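PDB 5EKA: DNA-binding protein HU from Thermus thermophilus HB8, which wraps DNA as a histone-like homodimer, stabilising the duplex and so preventing its denaturation under extreme environmental conditions. Local coordinates for residues E38-L41 with K46-L49; D10-V15 with L21-V26. One frame throughout, in Å; residues are numbered along the deposited sequence.

In the HU fold one long helix joins a helical hairpin to a sheet, and the two contacts sit near its ends. From the N terminus, strand 5-7 leads into helix 8-19; a short turn follows, and interaction 2 closes it by setting residues 10-15 against 21-26 at the start of helix 23-42. The chain then runs the length of that helix before interaction 1 closes a second turn, packing residues 38-41 against strand 46-49. The loops are therefore in series, neither enclosing the other nor crossing it. Their centres lie 22 Å apart with no touch between them, yet helix 23-42 serves both, and both contacts reach the second subunit of the homodimer.

Interaction 1: residues E38-L41 with K46-L49; sequences EEAL and KVQL
With chi1 at 175°, Val47 sends CG1 opposite its own N and leaves CG2 beside that N and directed at helix 23-42, where Ala40 and Leu41 receive it. This is the helix-turn-strand passage of the HU fold, in which the last turns of the long helix lead through a short loop into the first strand of the three-stranded antiparallel sheet. It is a worked example of a contact carried by a single branch: CG2 makes both side-chain contacts between the segments. CG2 of Val47 meets CB of Ala40 at 3.7 Å, methyl against methyl, and the CA atoms of Ala40 and Val47 are 7.1 Å apart. Leu41 reaches in differently: its CB does not point at the strand, yet CD2 swings in to Val47. All three residues are buried. The strand is also held from both sides, since Val47 shares backbone hydrogen bonds with Phe55 of strand 53-60, while Lys46, Val47 and Gln48 form a parallel ladder with a strand of the second subunit. Leu11 of that subunit packs on Val47 as well. On the helix side, the looser of the two methyl contacts is Leu41 CD2, 4.2 Å from Val47 CG2.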
# COMPACT_ATOMS: atom_id res chain seq x y z
N GLU A 38 -2.75 7.97 3.96
CA GLU A 38 -4.03 8.65 3.82
C GLU A 38 -3.96 10.18 3.82
O GLU A 38 -4.61 10.82 2.99
CB GLU A 38 -4.99 8.18 4.93
CG GLU A 38 -6.41 8.64 4.83
CD GLU A 38 -7.28 7.92 5.84
OE1 GLU A 38 -7.29 8.33 7.02
OE2 GLU A 38 -7.95 6.94 5.44
N GLU A 39 -3.27 10.74 4.79
CA GLU A 39 -3.14 12.17 4.95
C GLU A 39 -2.51 12.75 3.69
O GLU A 39 -2.97 13.76 3.15
CB GLU A 39 -2.26 12.44 6.14
CG GLU A 39 -2.07 13.88 6.47
CD GLU A 39 -1.04 14.07 7.58
OE1 GLU A 39 -1.11 13.34 8.60
OE2 GLU A 39 -0.14 14.92 7.40
N ALA A 40 -1.44 12.12 3.22
CA ALA A 40 -0.77 12.61 2.01
C ALA A 40 -1.69 12.60 0.78
O ALA A 40 -1.73 13.58 0.03
CB ALA A 40 0.51 11.82 1.76
N LEU A 41 -2.41 11.51 0.58
CA LEU A 41 -3.36 11.45 -0.52
C LEU A 41 -4.50 12.48 -0.40
O LEU A 41 -4.90 13.10 -1.39
CB LEU A 41 -3.91 10.03 -0.65
CG LEU A 41 -2.89 8.99 -1.12
CD1 LEU A 41 -3.47 7.60 -1.00
CD2 LEU A 41 -2.40 9.26 -2.54
N LYS A 46 1.43 12.72 -4.33
CA LYS A 46 1.75 11.37 -4.80
C LYS A 46 2.54 10.69 -3.66
O LYS A 46 3.35 11.35 -3.02
CB LYS A 46 2.63 11.42 -6.05
CG LYS A 46 2.12 12.29 -7.18
CD LYS A 46 0.89 11.76 -7.88
CE LYS A 46 0.31 12.78 -8.88
NZ LYS A 46 -0.67 13.76 -8.32
N VAL A 47 2.32 9.40 -3.44
CA VAL A 47 3.04 8.67 -2.43
C VAL A 47 3.82 7.61 -3.20
O VAL A 47 3.25 6.64 -3.67
CB VAL A 47 2.12 8.03 -1.38
CG1 VAL A 47 2.93 7.19 -0.44
CG2 VAL A 47 1.36 9.10 -0.61
N GLN A 48 5.12 7.80 -3.27
CA GLN A 48 5.99 6.98 -4.07
C GLN A 48 6.74 6.02 -3.13
O GLN A 48 7.42 6.47 -2.20
CB GLN A 48 6.98 7.89 -4.82
CG GLN A 48 8.07 7.16 -5.57
CD GLN A 48 9.39 7.91 -5.43
OE1 GLN A 48 10.39 7.30 -4.77
NE2 GLN A 48 9.48 9.07 -5.87
N LEU A 49 6.61 4.73 -3.35
CA LEU A 49 7.27 3.72 -2.52
C LEU A 49 8.20 2.98 -3.47
O LEU A 49 7.80 2.06 -4.17
CB LEU A 49 6.27 2.78 -1.86
CG LEU A 49 5.21 3.43 -0.97
CD1 LEU A 49 4.28 2.39 -0.40
CD2 LEU A 49 5.95 4.15 0.15

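Interaction 2: residues D10-V15 with L21-V26; sequences DLVDQV and LKKKDV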
# COMPACT_ATOMS: atom_id res chain seq x y z
N ASP A 10 -2.07 -10.16 10.34
CA ASP A 10 -1.07 -11.15 9.91
C ASP A 10 0.26 -10.49 9.57
O ASP A 10 1.29 -11.01 9.90
CB ASP A 10 -1.51 -11.92 8.68
CG ASP A 10 -2.69 -12.83 8.94
OD1 ASP A 10 -2.80 -13.36 10.08
OD2 ASP A 10 -3.51 -13.02 8.00
N LEU A 11 0.18 -9.36 8.87
CA LEU A 11 1.40 -8.63 8.49
C LEU A 11 2.19 -8.11 9.68
O LEU A 11 3.40 -8.17 9.66
CB LEU A 11 1.06 -7.51 7.51
CG LEU A 11 0.69 -8.00 6.11
CD1 LEU A 11 0.09 -6.86 5.31
CD2 LEU A 11 1.87 -8.61 5.34
N VAL A 12 1.50 -7.62 10.70
CA VAL A 12 2.18 -7.20 11.95
C VAL A 12 2.97 -8.37 12.50
O VAL A 12 4.12 -8.25 12.87
CB VAL A 12 1.16 -6.65 12.99
CG1 VAL A 12 1.74 -6.57 14.40
CG2 VAL A 12 0.59 -5.30 12.54
N ASP A 13 2.34 -9.53 12.59
CA ASP A 13 3.02 -10.71 13.09
C ASP A 13 4.22 -11.12 12.24
O ASP A 13 5.27 -11.46 12.78
CB ASP A 13 2.03 -11.85 13.20
CG ASP A 13 1.05 -11.66 14.37
OD1 ASP A 13 1.39 -10.93 15.32
OD2 ASP A 13 -0.05 -12.26 14.34
N GLN A 14 4.06 -11.10 10.92
CA GLN A 14 5.13 -11.48 10.01
C GLN A 14 6.28 -10.50 10.10
O GLN A 14 7.41 -10.89 10.13
CB GLN A 14 4.62 -11.50 8.58
CG GLN A 14 3.68 -12.66 8.30
CD GLN A 14 3.10 -12.64 6.91
OE1 GLN A 14 3.52 -11.90 6.07
NE2 GLN A 14 2.05 -13.45 6.69
N VAL A 15 5.97 -9.21 10.19
CA VAL A 15 7.00 -8.18 10.29
C VAL A 15 7.71 -8.22 11.66
O VAL A 15 8.93 -8.09 11.72
CB VAL A 15 6.45 -6.75 10.01
CG1 VAL A 15 7.55 -5.72 10.25
CG2 VAL A 15 5.93 -6.59 8.59
N LEU A 21 11.42 -7.03 16.10
CA LEU A 21 10.90 -5.90 16.85
C LEU A 21 9.61 -6.31 17.56
O LEU A 21 9.00 -7.31 17.21
CB LEU A 21 10.73 -4.68 15.96
CG LEU A 21 12.07 -4.21 15.35
CD1 LEU A 21 11.86 -3.36 14.10
CD2 LEU A 21 12.93 -3.49 16.40
N LYS A 22 9.25 -5.56 18.60
CA LYS A 22 8.07 -5.87 19.40
C LYS A 22 6.80 -5.71 18.60
O LYS A 22 6.63 -4.75 17.86
CB LYS A 22 7.99 -4.98 20.63
CG LYS A 22 9.14 -5.12 21.60
CD LYS A 22 8.94 -4.18 22.78
CE LYS A 22 10.18 -3.34 23.06
NZ LYS A 22 10.40 -2.33 21.98
N LYS A 23 5.89 -6.67 18.76
CA LYS A 23 4.60 -6.63 18.09
C LYS A 23 3.87 -5.34 18.38
O LYS A 23 3.30 -4.75 17.47
CB LYS A 23 3.75 -7.84 18.46
CG LYS A 23 2.47 -8.01 17.64
CD LYS A 23 1.45 -8.97 18.27
CE LYS A 23 2.04 -10.33 18.65
NZ LYS A 23 2.77 -11.11 17.61
N LYS A 24 3.88 -4.88 19.63
CA LYS A 24 3.22 -3.61 20.00
C LYS A 24 3.77 -2.43 19.18
O LYS A 24 3.03 -1.51 18.83
CB LYS A 24 3.35 -3.32 21.52
CG LYS A 24 4.67 -2.68 21.94
CD LYS A 24 4.80 -2.49 23.44
CE LYS A 24 5.88 -1.46 23.76
NZ LYS A 24 6.45 -1.59 25.14
N ASP A 25 5.07 -2.46 18.89
CA ASP A 25 5.74 -1.39 18.17
C ASP A 25 5.43 -1.49 16.70
O ASP A 25 5.15 -0.48 16.06
CB ASP A 25 7.27 -1.42 18.39
CG ASP A 25 7.70 -0.94 19.81
OD1 ASP A 25 6.88 -0.36 20.57
OD2 ASP A 25 8.88 -1.13 20.18
N VAL A 26 5.43 -2.70 16.16
CA VAL A 26 5.13 -2.90 14.73
C VAL A 26 3.68 -2.49 14.49
O VAL A 26 3.36 -1.86 13.52
CB VAL A 26 5.37 -4.38 14.30
CG1 VAL A 26 4.94 -4.61 12.87
CG2 VAL A 26 6.85 -4.77 14.50
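The carboxylate of Asp13 is met obliquely from above its plane by Lys23, whose NZ stands 41° out of the plane and 2.7 Å from OD1 in a salt bridge. Bends at chi3 and chi4 (-51° and -53°) curl the lysine back over the acid, bringing its CE to 3.4 Å from the same OD1. The pair lies at the solvent-exposed margin of the alpha-hairpin of helices 8-19 and 23-42, and shows how such a joint can combine a polar outer side with an apolar interior. Beneath it, Val12 CG1 rests against Lys23 CG at 3.6 Å, the two side chains crossing at about a right angle. Val26 points at helix 8-19 and rests its CG1 against Val12 O (3.7 Å) and Val15 CG1 (3.9 Å). Lys22 occupies the N-cap position of helix 23-42, and its NZ bonds Asp25 OD2 on the syn side at 2.6 Å, a second ion pair within the first turn. Further along helix 23-42, Lys27 and Val30 extend the surface on which Val12 packs. Leu11 and Gln14 instead meet Val6 of strand 5-7, while Met29 of the second subunit packs on Leu21 and Val26, so the hairpin is part of the dimer interface.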